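Local coordinates for protein transcobalamin-1 (Homo sapiens, PDB 4KKI) that binds vitamin B12 with femtomolar affinity, transports it, and protects it from the acidic environment of the stomach, at residues M248-V253 / A293-F299; E234-I238 / Q267-V272; Y333-N337 / V420-E424; L404-G408 / G423-E427. All coordinates share one frame; numbering follows the deposited sequence.

How the interactions relate
From the N terminus, interaction 2 opens first, in the loop after helix 213-229, and interaction 1 opens next, on helix 244-252. Interaction 2 then closes on helix 265-277 and interaction 1 at the end of helix 284-294, so the two cross along the chain and also touch, Leu294 packing on Leu269 and Leu251 on Ile238. Together they tie the 234-238 loop and the ends of helices 244-252 and 284-294 to one another around helix 265-277 in the alpha domain. Past the linker, interaction 3 opens on strand 333-341 and interaction 4 on strand 400-406. Both end on the same turn, sharing Gly423 and Glu424, and so tie three strands of the beta domain's mixed sheet together.

Interaction 1: M248-V253 / A293-F299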
loop_
_atom_site.group_PDB
_atom_site.type_symbol
_atom_site.label_atom_id
_atom_site.label_comp_id
_atom_site.label_asym_id
_atom_site.label_seq_id
_atom_site.Cartn_x
_atom_site.Cartn_y
_atom_site.Cartn_z
ATOM N N MET A 248 -1.885 5.677 10.479
ATOM C CA MET A 248 -2.751 5.679 11.656
ATOM C C MET A 248 -2.761 4.312 12.341
ATOM O O MET A 248 -2.680 4.231 13.567
ATOM C CB MET A 248 -4.182 6.098 11.292
ATOM C CG MET A 248 -4.327 7.543 10.815
ATOM S SD MET A 248 -6.003 7.949 10.268
ATOM C CE MET A 248 -6.914 7.795 11.802
ATOM N N GLN A 249 -2.853 3.245 11.549
ATOM C CA GLN A 249 -2.797 1.885 12.084
ATOM C C GLN A 249 -1.519 1.673 12.881
ATOM O O GLN A 249 -1.551 1.169 14.005
ATOM C CB GLN A 249 -2.854 0.843 10.965
ATOM C CG GLN A 249 -4.190 0.720 10.263
ATOM C CD GLN A 249 -4.248 -0.503 9.368
ATOM O OE1 GLN A 249 -3.751 -1.571 9.727
ATOM N NE2 GLN A 249 -4.844 -0.349 8.190
ATOM N N ALA A 250 -0.394 2.056 12.284
ATOM C CA ALA A 250 0.908 1.914 12.927
ATOM C C ALA A 250 0.966 2.678 14.248
ATOM O O ALA A 250 1.493 2.175 15.239
ATOM C CB ALA A 250 2.011 2.377 11.990
ATOM N N LEU A 251 0.417 3.890 14.259
ATOM C CA LEU A 251 0.401 4.705 15.469
ATOM C C LEU A 251 -0.610 4.185 16.492
ATOM O O LEU A 251 -0.420 4.352 17.699
ATOM C CB LEU A 251 0.121 6.175 15.136
ATOM C CG LEU A 251 1.175 6.897 14.289
ATOM C CD1 LEU A 251 0.769 8.340 14.046
ATOM C CD2 LEU A 251 2.549 6.830 14.948
ATOM N N PHE A 252 -1.681 3.560 16.004
ATOM C CA PHE A 252 -2.681 2.939 16.872
ATOM C C PHE A 252 -2.052 1.905 17.800
ATOM O O PHE A 252 -2.388 1.833 18.980
ATOM C CB PHE A 252 -3.776 2.249 16.047
ATOM C CG PHE A 252 -4.822 3.183 15.506
ATOM C CD1 PHE A 252 -4.769 4.543 15.769
ATOM C CD2 PHE A 252 -5.870 2.694 14.744
ATOM C CE1 PHE A 252 -5.736 5.396 15.273
ATOM C CE2 PHE A 252 -6.843 3.540 14.248
ATOM C CZ PHE A 252 -6.775 4.895 14.512
ATOM N N VAL A 253 -1.137 1.105 17.257
ATOM C CA VAL A 253 -0.574 -0.017 17.997
ATOM C C VAL A 253 0.770 0.307 18.646
ATOM O O VAL A 253 1.382 -0.556 19.275
ATOM C CB VAL A 253 -0.403 -1.255 17.090
ATOM C CG1 VAL A 253 -1.718 -1.586 16.397
ATOM C CG2 VAL A 253 0.700 -1.022 16.068
ATOM N N ALA A 293 -8.466 1.935 9.648
ATOM C CA ALA A 293 -8.076 2.902 10.667
ATOM C C ALA A 293 -9.221 3.842 11.029
ATOM O O ALA A 293 -9.395 4.195 12.193
ATOM C CB ALA A 293 -6.859 3.695 10.213
ATOM N N LEU A 294 -10.013 4.233 10.033
ATOM C CA LEU A 294 -11.129 5.149 10.264
ATOM C C LEU A 294 -12.196 4.516 11.153
ATOM O O LEU A 294 -13.051 5.208 11.707
ATOM C CB LEU A 294 -11.746 5.588 8.937
ATOM C CG LEU A 294 -10.772 6.190 7.922
ATOM C CD1 LEU A 294 -11.497 6.551 6.636
ATOM C CD2 LEU A 294 -10.067 7.402 8.504
ATOM N N MET A 295 -12.137 3.195 11.280
ATOM C CA MET A 295 -13.079 2.456 12.101
ATOM C C MET A 295 -12.378 1.942 13.348
ATOM O O MET A 295 -12.912 1.104 14.071
ATOM C CB MET A 295 -13.652 1.277 11.316
ATOM C CG MET A 295 -15.117 1.030 11.575
ATOM S SD MET A 295 -16.133 2.054 10.506
ATOM C CE MET A 295 -15.798 1.284 8.926
ATOM N N GLY A 296 -11.169 2.442 13.584
ATOM C CA GLY A 296 -10.412 2.091 14.772
ATOM C C GLY A 296 -9.820 0.696 14.709
ATOM O O GLY A 296 -9.580 0.065 15.738
ATOM N N LYS A 297 -9.577 0.217 13.493
ATOM C CA LYS A 297 -9.060 -1.128 13.288
ATOM C C LYS A 297 -7.679 -1.097 12.649
ATOM O O LYS A 297 -7.347 -0.169 11.911
ATOM C CB LYS A 297 -10.018 -1.932 12.406
ATOM C CG LYS A 297 -11.385 -2.181 13.028
ATOM C CD LYS A 297 -11.294 -3.178 14.171
ATOM C CE LYS A 297 -12.657 -3.449 14.781
ATOM N NZ LYS A 297 -12.568 -4.404 15.921
ATOM N N THR A 298 -6.873 -2.112 12.946
ATOM C CA THR A 298 -5.582 -2.288 12.290
ATOM C C THR A 298 -5.461 -3.725 11.802
ATOM O O THR A 298 -6.313 -4.562 12.099
ATOM C CB THR A 298 -4.399 -2.004 13.239
ATOM O OG1 THR A 298 -4.172 -3.141 14.083
ATOM C CG2 THR A 298 -4.665 -0.773 14.097
ATOM N N PHE A 299 -4.394 -4.015 11.066
ATOM C CA PHE A 299 -4.143 -5.375 10.600
ATOM C C PHE A 299 -3.926 -6.358 11.752
ATOM O O PHE A 299 -4.026 -7.569 11.564
ATOM C CB PHE A 299 -2.950 -5.416 9.642
ATOM C CG PHE A 299 -3.263 -4.925 8.254
ATOM C CD1 PHE A 299 -4.557 -4.586 7.897
ATOM C CD2 PHE A 299 -2.262 -4.815 7.305
ATOM C CE1 PHE A 299 -4.845 -4.138 6.621
ATOM C CE2 PHE A 299 -2.544 -4.373 6.024
ATOM C CZ PHE A 299 -3.837 -4.034 5.682
HETATM O O HOH W 1 -6.154 1.895 7.625
#
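Gln249 reaches from helix 244-252 across the segment 297-299, and its side chain is in contact along its whole length. Its CB rests on the CB and CG2 of Thr298. CG passes the Lys297 carbonyl, 3.7 Å from Lys297 O, and the methyl of Ala293 lies alongside. Beyond it the chain runs extended (chi2 -169°), which carries CD past the CA of Thr298. At the tip the amide divides its work: OE1 accepts from the backbone, Phe299 N lying 2.9 Å from Gln249 OE1 in a bent bond (138° at the hydrogen) with the donor above the carbonyl plane, while NE2 donates to a water 2.7 Å away that also accepts from Ala293 N. The same OE1 sits over one face of the Phe299 ring, whose plane is steeply turned, 74°, from that of the amide. Two backbone N-H groups are thereby reached by one glutamine, one directly and one through water.

Phe252 fills the next turn of the helix. Its ring edge faces the Ala293 carbonyl, Phe252 CE2 coming within 3.3 Å of Ala293 O in the ring plane, and Thr298 CG2 meets its CB at 3.7 Å. The hydroxyl of Thr298 turns instead to Leu300 N. Met248 CB packs on Ala293 CB at 3.8 Å.

Gly296, with positive phi, is the C-prime residue of a Schellman motif ending helix 284-294, and its N bonds back to Ala293 O. A capped helix end laid against a neighbouring helix in this way belongs to the alpha6-alpha6 helical barrel of the cobalamin-transport family.

Interaction 2: E234-I238 / Q267-V272; sequences ENGLI and QTLNTV
Gly236 lies against helix 265-277, its CA 4.2 Å from Thr268 CA, and its positive phi (103°) turns the loop there; a CB would press on Thr268 N, so glycine suits the spot. Three consecutive loop carbonyls are then met by side chains of the helix. Gln267, whose CG stands opposite its backbone N (chi1 -177°), stretches out so that NE2 donates to Glu234 O at 3.0 Å, in a bent bond with the donor slightly tilted from the carbonyl plane. One turn on, Thr271 OG1 approaches Asn235 O, although the modelled separation is too short to be trusted. Thr268 OG1 donates to Gly236 O at 2.6 Å and is itself bonded to Trp263 NE1. Asn235 OD1 takes Leu237 N in an Asx turn, which helps to fix the loop. Next to these bonds Leu237 CD2 packs on Thr271 CG2, 3.8 Å away, and on Val272 CG2. With an alanine in place of Gln267, the Glu234 carbonyl would probably be left without this donor and this part of the loop freer to move. The loop is thus held chiefly by helix side-chain donors serving its backbone acceptors, with no charged pair across the contact.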
loop_
_atom_site.group_PDB
_atom_site.type_symbol
_atom_site.label_atom_id
_atom_site.label_comp_id
_atom_site.label_asym_id
_atom_site.label_seq_id
_atom_site.Cartn_x
_atom_site.Cartn_y
_atom_site.Cartn_z
ATOM N N GLU A 234 0.973 19.725 8.444
ATOM C CA GLU A 234 0.311 20.684 9.320
ATOM C C GLU A 234 -1.175 20.375 9.477
ATOM O O GLU A 234 -1.765 20.632 10.528
ATOM C CB GLU A 234 0.502 22.104 8.778
ATOM C CG GLU A 234 0.132 23.205 9.757
ATOM C CD GLU A 234 0.409 24.593 9.208
ATOM O OE1 GLU A 234 0.445 24.750 7.969
ATOM O OE2 GLU A 234 0.595 25.525 10.018
ATOM N N ASN A 235 -1.772 19.815 8.429
ATOM C CA ASN A 235 -3.199 19.501 8.430
ATOM C C ASN A 235 -3.540 18.150 9.067
ATOM O O ASN A 235 -4.703 17.748 9.095
ATOM C CB ASN A 235 -3.766 19.572 7.008
ATOM C CG ASN A 235 -3.049 18.644 6.042
ATOM O OD1 ASN A 235 -2.216 17.829 6.443
ATOM N ND2 ASN A 235 -3.374 18.761 4.760
ATOM N N GLY A 236 -2.527 17.451 9.569
ATOM C CA GLY A 236 -2.752 16.199 10.268
ATOM C C GLY A 236 -2.431 14.969 9.440
ATOM O O GLY A 236 -2.322 13.864 9.973
ATOM N N LEU A 237 -2.291 15.159 8.132
ATOM C CA LEU A 237 -1.897 14.073 7.245
ATOM C C LEU A 237 -0.494 13.600 7.598
ATOM O O LEU A 237 0.361 14.394 7.995
ATOM C CB LEU A 237 -1.958 14.512 5.780
ATOM C CG LEU A 237 -3.349 14.787 5.206
ATOM C CD1 LEU A 237 -3.269 15.075 3.711
ATOM C CD2 LEU A 237 -4.285 13.617 5.479
ATOM N N ILE A 238 -0.266 12.299 7.465
ATOM C CA ILE A 238 1.026 11.713 7.790
ATOM C C ILE A 238 1.630 11.105 6.533
ATOM O O ILE A 238 1.201 10.044 6.073
ATOM C CB ILE A 238 0.894 10.646 8.885
ATOM C CG1 ILE A 238 0.072 11.190 10.056
ATOM C CG2 ILE A 238 2.264 10.198 9.353
ATOM C CD1 ILE A 238 -0.317 10.138 11.069
ATOM N N GLN A 267 -7.626 15.317 14.593
ATOM C CA GLN A 267 -7.340 16.230 13.489
ATOM C C GLN A 267 -7.018 15.443 12.224
ATOM O O GLN A 267 -7.534 15.745 11.147
ATOM C CB GLN A 267 -6.175 17.160 13.834
ATOM C CG GLN A 267 -5.869 18.178 12.742
ATOM C CD GLN A 267 -4.431 18.656 12.769
ATOM O OE1 GLN A 267 -3.577 18.059 13.426
ATOM N NE2 GLN A 267 -4.154 19.736 12.047
ATOM N N THR A 268 -6.164 14.434 12.367
ATOM C CA THR A 268 -5.817 13.546 11.262
ATOM C C THR A 268 -7.069 12.897 10.678
ATOM O O THR A 268 -7.267 12.890 9.463
ATOM C CB THR A 268 -4.839 12.443 11.714
ATOM O OG1 THR A 268 -3.584 13.031 12.081
ATOM C CG2 THR A 268 -4.610 11.441 10.598
ATOM N N LEU A 269 -7.914 12.366 11.556
ATOM C CA LEU A 269 -9.174 11.751 11.152
ATOM C C LEU A 269 -10.074 12.732 10.400
ATOM O O LEU A 269 -10.613 12.401 9.342
ATOM C CB LEU A 269 -9.905 11.199 12.381
ATOM C CG LEU A 269 -11.314 10.641 12.179
ATOM C CD1 LEU A 269 -11.294 9.449 11.238
ATOM C CD2 LEU A 269 -11.927 10.258 13.516
ATOM N N ASN A 270 -10.227 13.936 10.946
ATOM C CA ASN A 270 -11.068 14.963 10.333
ATOM C C ASN A 270 -10.604 15.365 8.937
ATOM O O ASN A 270 -11.412 15.500 8.017
ATOM C CB ASN A 270 -11.155 16.202 11.232
ATOM C CG ASN A 270 -11.931 15.945 12.509
ATOM O OD1 ASN A 270 -12.729 15.011 12.587
ATOM N ND2 ASN A 270 -11.704 16.778 13.518
ATOM N N THR A 271 -9.298 15.556 8.786
ATOM C CA THR A 271 -8.718 15.900 7.495
ATOM C C THR A 271 -8.963 14.795 6.469
ATOM O O THR A 271 -9.308 15.069 5.319
ATOM C CB THR A 271 -7.210 16.174 7.621
ATOM O OG1 THR A 271 -7.004 17.301 8.483
ATOM C CG2 THR A 271 -6.599 16.467 6.261
ATOM N N VAL A 272 -8.799 13.546 6.894
ATOM C CA VAL A 272 -9.059 12.409 6.017
ATOM C C VAL A 272 -10.524 12.376 5.577
ATOM O O VAL A 272 -10.818 12.184 4.396
ATOM C CB VAL A 272 -8.666 11.073 6.683
ATOM C CG1 VAL A 272 -9.126 9.891 5.835
ATOM C CG2 VAL A 272 -7.162 11.020 6.904
#

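Interaction 3: Y333-N337 / V420-E424. With NAG (2-acetamido-2-deoxy-beta-D-glucopyranose), chain H.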
loop_
_atom_site.group_PDB
_atom_site.type_symbol
_atom_site.label_atom_id
_atom_site.label_comp_id
_atom_site.label_asym_id
_atom_site.label_seq_id
_atom_site.Cartn_x
_atom_site.Cartn_y
_atom_site.Cartn_z
ATOM N N TYR A 333 -10.008 23.926 -23.349
ATOM C CA TYR A 333 -8.753 23.190 -23.448
ATOM C C TYR A 333 -7.704 23.780 -22.513
ATOM O O TYR A 333 -7.780 24.949 -22.135
ATOM C CB TYR A 333 -8.229 23.198 -24.887
ATOM C CG TYR A 333 -8.963 22.261 -25.819
ATOM C CD1 TYR A 333 -10.182 22.620 -26.379
ATOM C CD2 TYR A 333 -8.432 21.019 -26.143
ATOM C CE1 TYR A 333 -10.855 21.766 -27.234
ATOM C CE2 TYR A 333 -9.098 20.158 -26.998
ATOM C CZ TYR A 333 -10.309 20.538 -27.540
ATOM O OH TYR A 333 -10.976 19.686 -28.388
ATOM N N ILE A 334 -6.712 22.979 -22.170
ATOM C CA ILE A 334 -5.696 23.425 -21.242
ATOM C C ILE A 334 -4.302 23.096 -21.769
ATOM O O ILE A 334 -4.135 22.185 -22.566
ATOM C CB ILE A 334 -5.994 22.880 -19.822
ATOM C CG1 ILE A 334 -5.918 24.006 -18.802
ATOM C CG2 ILE A 334 -5.125 21.686 -19.433
ATOM C CD1 ILE A 334 -7.274 24.420 -18.289
ATOM N N SER A 335 -3.310 23.854 -21.328
ATOM C CA SER A 335 -1.942 23.658 -21.801
ATOM C C SER A 335 -0.939 23.522 -20.659
ATOM O O SER A 335 -1.049 24.200 -19.636
ATOM C CB SER A 335 -1.520 24.793 -22.738
ATOM O OG SER A 335 -2.145 24.666 -24.003
ATOM N N VAL A 336 0.042 22.641 -20.846
ATOM C CA VAL A 336 1.048 22.374 -19.822
ATOM C C VAL A 336 2.450 22.239 -20.414
ATOM O O VAL A 336 2.613 22.048 -21.619
ATOM C CB VAL A 336 0.735 21.074 -19.055
ATOM C CG1 VAL A 336 -0.527 21.228 -18.219
ATOM C CG2 VAL A 336 0.604 19.909 -20.026
ATOM N N ASN A 337 3.456 22.332 -19.554
ATOM C CA ASN A 337 4.839 22.105 -19.955
ATOM C C ASN A 337 5.262 20.671 -19.639
ATOM O O ASN A 337 5.772 20.387 -18.555
ATOM C CB ASN A 337 5.767 23.105 -19.259
ATOM C CG ASN A 337 7.228 22.911 -19.628
ATOM O OD1 ASN A 337 7.552 22.475 -20.735
ATOM N ND2 ASN A 337 8.120 23.226 -18.691
ATOM N N VAL A 420 -4.704 17.299 -14.482
ATOM C CA VAL A 420 -3.736 18.365 -14.710
ATOM C C VAL A 420 -4.402 19.737 -14.813
ATOM O O VAL A 420 -5.570 19.846 -15.186
ATOM C CB VAL A 420 -2.898 18.094 -15.974
ATOM C CG1 VAL A 420 -2.259 16.718 -15.886
ATOM C CG2 VAL A 420 -3.763 18.193 -17.218
ATOM N N ARG A 421 -3.651 20.780 -14.473
ATOM C CA ARG A 421 -4.170 22.142 -14.515
ATOM C C ARG A 421 -3.345 23.022 -15.446
ATOM O O ARG A 421 -2.235 22.662 -15.837
ATOM C CB ARG A 421 -4.222 22.749 -13.108
ATOM C CG ARG A 421 -5.167 22.027 -12.148
ATOM C CD ARG A 421 -5.393 22.826 -10.869
ATOM N NE ARG A 421 -4.155 23.055 -10.127
ATOM C CZ ARG A 421 -3.756 22.325 -9.091
ATOM N NH1 ARG A 421 -4.501 21.315 -8.661
ATOM N NH2 ARG A 421 -2.615 22.608 -8.478
ATOM N N ASN A 422 -3.897 24.180 -15.795
ATOM C CA ASN A 422 -3.263 25.088 -16.743
ATOM C C ASN A 422 -1.926 25.635 -16.255
ATOM O O ASN A 422 -1.807 26.086 -15.116
ATOM C CB ASN A 422 -4.205 26.248 -17.068
ATOM C CG ASN A 422 -3.844 26.944 -18.364
ATOM O OD1 ASN A 422 -3.419 26.306 -19.327
ATOM N ND2 ASN A 422 -4.011 28.261 -18.394
ATOM N N GLY A 423 -0.921 25.592 -17.126
ATOM C CA GLY A 423 0.385 26.144 -16.819
ATOM C C GLY A 423 1.220 25.280 -15.895
ATOM O O GLY A 423 2.165 25.761 -15.271
ATOM N N GLU A 424 0.875 23.999 -15.809
ATOM C CA GLU A 424 1.607 23.075 -14.952
ATOM C C GLU A 424 2.877 22.556 -15.620
ATOM O O GLU A 424 2.866 22.181 -16.792
ATOM C CB GLU A 424 0.717 21.899 -14.545
ATOM C CG GLU A 424 0.336 21.890 -13.077
ATOM C CD GLU A 424 -0.370 20.612 -12.668
ATOM O OE1 GLU A 424 -0.140 20.145 -11.534
ATOM O OE2 GLU A 424 -1.154 20.077 -13.478
HETATM C C1 NAG H . 9.355 23.647 -19.303
HETATM C C2 NAG H . 9.834 24.983 -18.741
HETATM C C3 NAG H . 11.124 25.423 -19.417
HETATM C C4 NAG H . 12.159 24.311 -19.334
HETATM C C5 NAG H . 11.586 22.989 -19.830
HETATM C C6 NAG H . 12.593 21.871 -19.592
HETATM C C7 NAG H . 8.463 26.776 -17.858
HETATM C C8 NAG H . 7.924 28.136 -18.193
HETATM N N2 NAG H . 8.813 26.006 -18.885
HETATM O O3 NAG H . 11.624 26.578 -18.784
HETATM O O4 NAG H . 13.285 24.652 -20.112
HETATM O O5 NAG H . 10.372 22.670 -19.177
HETATM O O6 NAG H . 12.011 20.637 -19.940
HETATM O O7 NAG H . 8.568 26.418 -16.684
#
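Ile334, Ser335 and Val336 receive a type II beta turn, Arg421 to Glu424, against the edge of strand 333-341, just ahead of strand 426-432, which runs parallel to it in the mixed sheet of the C-terminal beta domain. Gly423 supplies the positive phi such a turn needs at its third position.

Three hydrogen bonds run between the segments. Ser335 is met on both its backbone polar atoms: its N donates to Asn422 OD1 at 3.2 Å, nearly straight (166°), and its O accepts from Gly423 N at 2.9 Å, the donor lying almost along the C=O axis. The side-chain amide of Asn422 thus stands in for a strand carbonyl. Asn337 N bonds to Glu424 O at 2.8 Å. Within the turn, Glu424 OE2 is met from above its carboxylate plane by Arg421 N, again at 2.8 Å, a bond that braces the turn from its own side chain, while OE1 of the same carboxylate bonds to Ser406 OG.

Carbon contacts add to these. Ile334 CG1 lies over Asn422 CB, Val336 CG1 meets Glu424 CB at 3.9 Å, and Ile334 CG2 approaches Val420 CG2 more loosely. Strand 345-353 pairs along the other edge of 333-341, where Ile334 and Val336 touch Val352 and Val350.

Farther along the strand, Asn337, with CG opposite its backbone N (chi1 179°), leads away from the turn and carries the N-linked sugar, its ND2 bonded covalently to NAG C1 at 1.4 Å.

Interaction 4: L404-G408 / G423-E427. With NAG (2-acetamido-2-deoxy-beta-D-glucopyranose), chain H.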
loop_
_atom_site.group_PDB
_atom_site.type_symbol
_atom_site.label_atom_id
_atom_site.label_comp_id
_atom_site.label_asym_id
_atom_site.label_seq_id
_atom_site.Cartn_x
_atom_site.Cartn_y
_atom_site.Cartn_z
ATOM N N LEU A 404 6.787 10.694 -11.514
ATOM C CA LEU A 404 5.881 11.711 -12.033
ATOM C C LEU A 404 5.927 12.958 -11.156
ATOM O O LEU A 404 5.782 12.872 -9.936
ATOM C CB LEU A 404 4.455 11.168 -12.102
ATOM C CG LEU A 404 4.280 9.798 -12.762
ATOM C CD1 LEU A 404 2.810 9.429 -12.814
ATOM C CD2 LEU A 404 4.901 9.765 -14.157
ATOM N N LEU A 405 6.138 14.116 -11.778
ATOM C CA LEU A 405 6.258 15.362 -11.026
ATOM C C LEU A 405 5.464 16.510 -11.636
ATOM O O LEU A 405 5.206 16.540 -12.839
ATOM C CB LEU A 405 7.726 15.781 -10.885
ATOM C CG LEU A 405 8.693 14.808 -10.207
ATOM C CD1 LEU A 405 9.378 13.943 -11.250
ATOM C CD2 LEU A 405 9.715 15.547 -9.357
ATOM N N SER A 406 5.081 17.456 -10.788
ATOM C CA SER A 406 4.462 18.691 -11.244
ATOM C C SER A 406 5.093 19.860 -10.503
ATOM O O SER A 406 4.944 19.987 -9.289
ATOM C CB SER A 406 2.954 18.667 -11.001
ATOM O OG SER A 406 2.361 19.898 -11.381
ATOM N N GLY A 407 5.806 20.707 -11.238
ATOM C CA GLY A 407 6.490 21.833 -10.634
ATOM C C GLY A 407 7.620 21.374 -9.736
ATOM O O GLY A 407 7.922 22.006 -8.722
ATOM N N GLY A 408 8.242 20.259 -10.107
ATOM C CA GLY A 408 9.377 19.734 -9.370
ATOM C C GLY A 408 8.997 18.923 -8.146
ATOM O O GLY A 408 9.868 18.458 -7.414
ATOM N N GLY A 423 -0.921 25.592 -17.126
ATOM C CA GLY A 423 0.385 26.144 -16.819
ATOM C C GLY A 423 1.220 25.280 -15.895
ATOM O O GLY A 423 2.165 25.761 -15.271
ATOM N N GLU A 424 0.875 23.999 -15.809
ATOM C CA GLU A 424 1.607 23.075 -14.952
ATOM C C GLU A 424 2.877 22.556 -15.620
ATOM O O GLU A 424 2.866 22.181 -16.792
ATOM C CB GLU A 424 0.717 21.899 -14.545
ATOM C CG GLU A 424 0.336 21.890 -13.077
ATOM C CD GLU A 424 -0.370 20.612 -12.668
ATOM O OE1 GLU A 424 -0.140 20.145 -11.534
ATOM O OE2 GLU A 424 -1.154 20.077 -13.478
ATOM N N ASN A 425 3.974 22.543 -14.867
ATOM C CA ASN A 425 5.215 21.939 -15.335
ATOM C C ASN A 425 5.232 20.435 -15.068
ATOM O O ASN A 425 5.819 19.976 -14.089
ATOM C CB ASN A 425 6.427 22.598 -14.669
ATOM C CG ASN A 425 6.598 24.047 -15.075
ATOM O OD1 ASN A 425 6.313 24.424 -16.211
ATOM N ND2 ASN A 425 7.066 24.870 -14.143
ATOM N N LEU A 426 4.577 19.675 -15.940
ATOM C CA LEU A 426 4.515 18.225 -15.799
ATOM C C LEU A 426 5.820 17.580 -16.240
ATOM O O LEU A 426 6.402 17.963 -17.255
ATOM C CB LEU A 426 3.361 17.661 -16.622
ATOM C CG LEU A 426 1.996 18.278 -16.333
ATOM C CD1 LEU A 426 0.939 17.631 -17.206
ATOM C CD2 LEU A 426 1.650 18.135 -14.860
ATOM N N GLU A 427 6.276 16.590 -15.483
ATOM C CA GLU A 427 7.546 15.950 -15.786
ATOM C C GLU A 427 7.545 14.472 -15.429
ATOM O O GLU A 427 7.060 14.078 -14.369
ATOM C CB GLU A 427 8.682 16.662 -15.050
ATOM C CG GLU A 427 10.054 16.052 -15.269
ATOM C CD GLU A 427 11.138 16.779 -14.501
ATOM O OE1 GLU A 427 10.864 17.888 -13.993
ATOM O OE2 GLU A 427 12.261 16.244 -14.400
HETATM C C1 NAG H . 9.355 23.647 -19.303
HETATM C C2 NAG H . 9.834 24.983 -18.741
HETATM C C3 NAG H . 11.124 25.423 -19.417
HETATM C C4 NAG H . 12.159 24.311 -19.334
HETATM C C5 NAG H . 11.586 22.989 -19.830
HETATM C C6 NAG H . 12.593 21.871 -19.592
HETATM C C7 NAG H . 8.463 26.776 -17.858
HETATM C C8 NAG H . 7.924 28.136 -18.193
HETATM N N2 NAG H . 8.813 26.006 -18.885
HETATM O O3 NAG H . 11.624 26.578 -18.784
HETATM O O4 NAG H . 13.285 24.652 -20.112
HETATM O O5 NAG H . 10.372 22.670 -19.177
HETATM O O6 NAG H . 12.011 20.637 -19.940
HETATM O O7 NAG H . 8.568 26.418 -16.684
HETATM O O HOH W 2 3.575 22.832 -12.216
HETATM O O HOH W 3 7.777 19.134 -12.630
#
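Asn425 O is gripped by two donors: Gly407 N at 2.9 Å, in a nearly straight bond (169°) though tilted from the carbonyl plane, and a water at 2.6 Å that also accepts from Gly408 N. The CA of Ser406 adds a weaker CH...O approach to the same oxygen. Asn425 is the centre of an inverse gamma turn, and its own N donates to a second water, which in turn donates to Ser406 OG.

That hydroxyl does more. With OG opposite the backbone N (chi1 177°), Ser406 points it at Glu424, donating to Glu424 OE1 at 2.5 Å from above the carboxylate plane; Tyr418 OH bonds to the same oxygen. With an alanine at Glu424, both hydroxyls would probably lose their shared acceptor and Ser406 OG would be freer to turn. Leu426 CD2 packs beside Ser406, 4.0 Å from its OG.

Farther along, the backbones pair as antiparallel strands. Leu405 and Glu427 form the hydrogen-bonded pair, with Leu405 N to Glu427 O at 2.8 Å in the carbonyl plane and Glu427 N to Leu405 O at 2.9 Å; Ser406 and Leu426 are the non-hydrogen-bonded pair. The Glu427 carboxylate goes to Arg341 and Arg429 in salt bridges.

Leu404, whose N hydrogen-bonds to the bound cyanocobalamin, brings the 400-406 strand to the ligand pocket. In the mixed sheet strand 426-432 lies between 400-406 and 333-341, while helix 358-368 packs on Leu404 and Leu426 through Phe358.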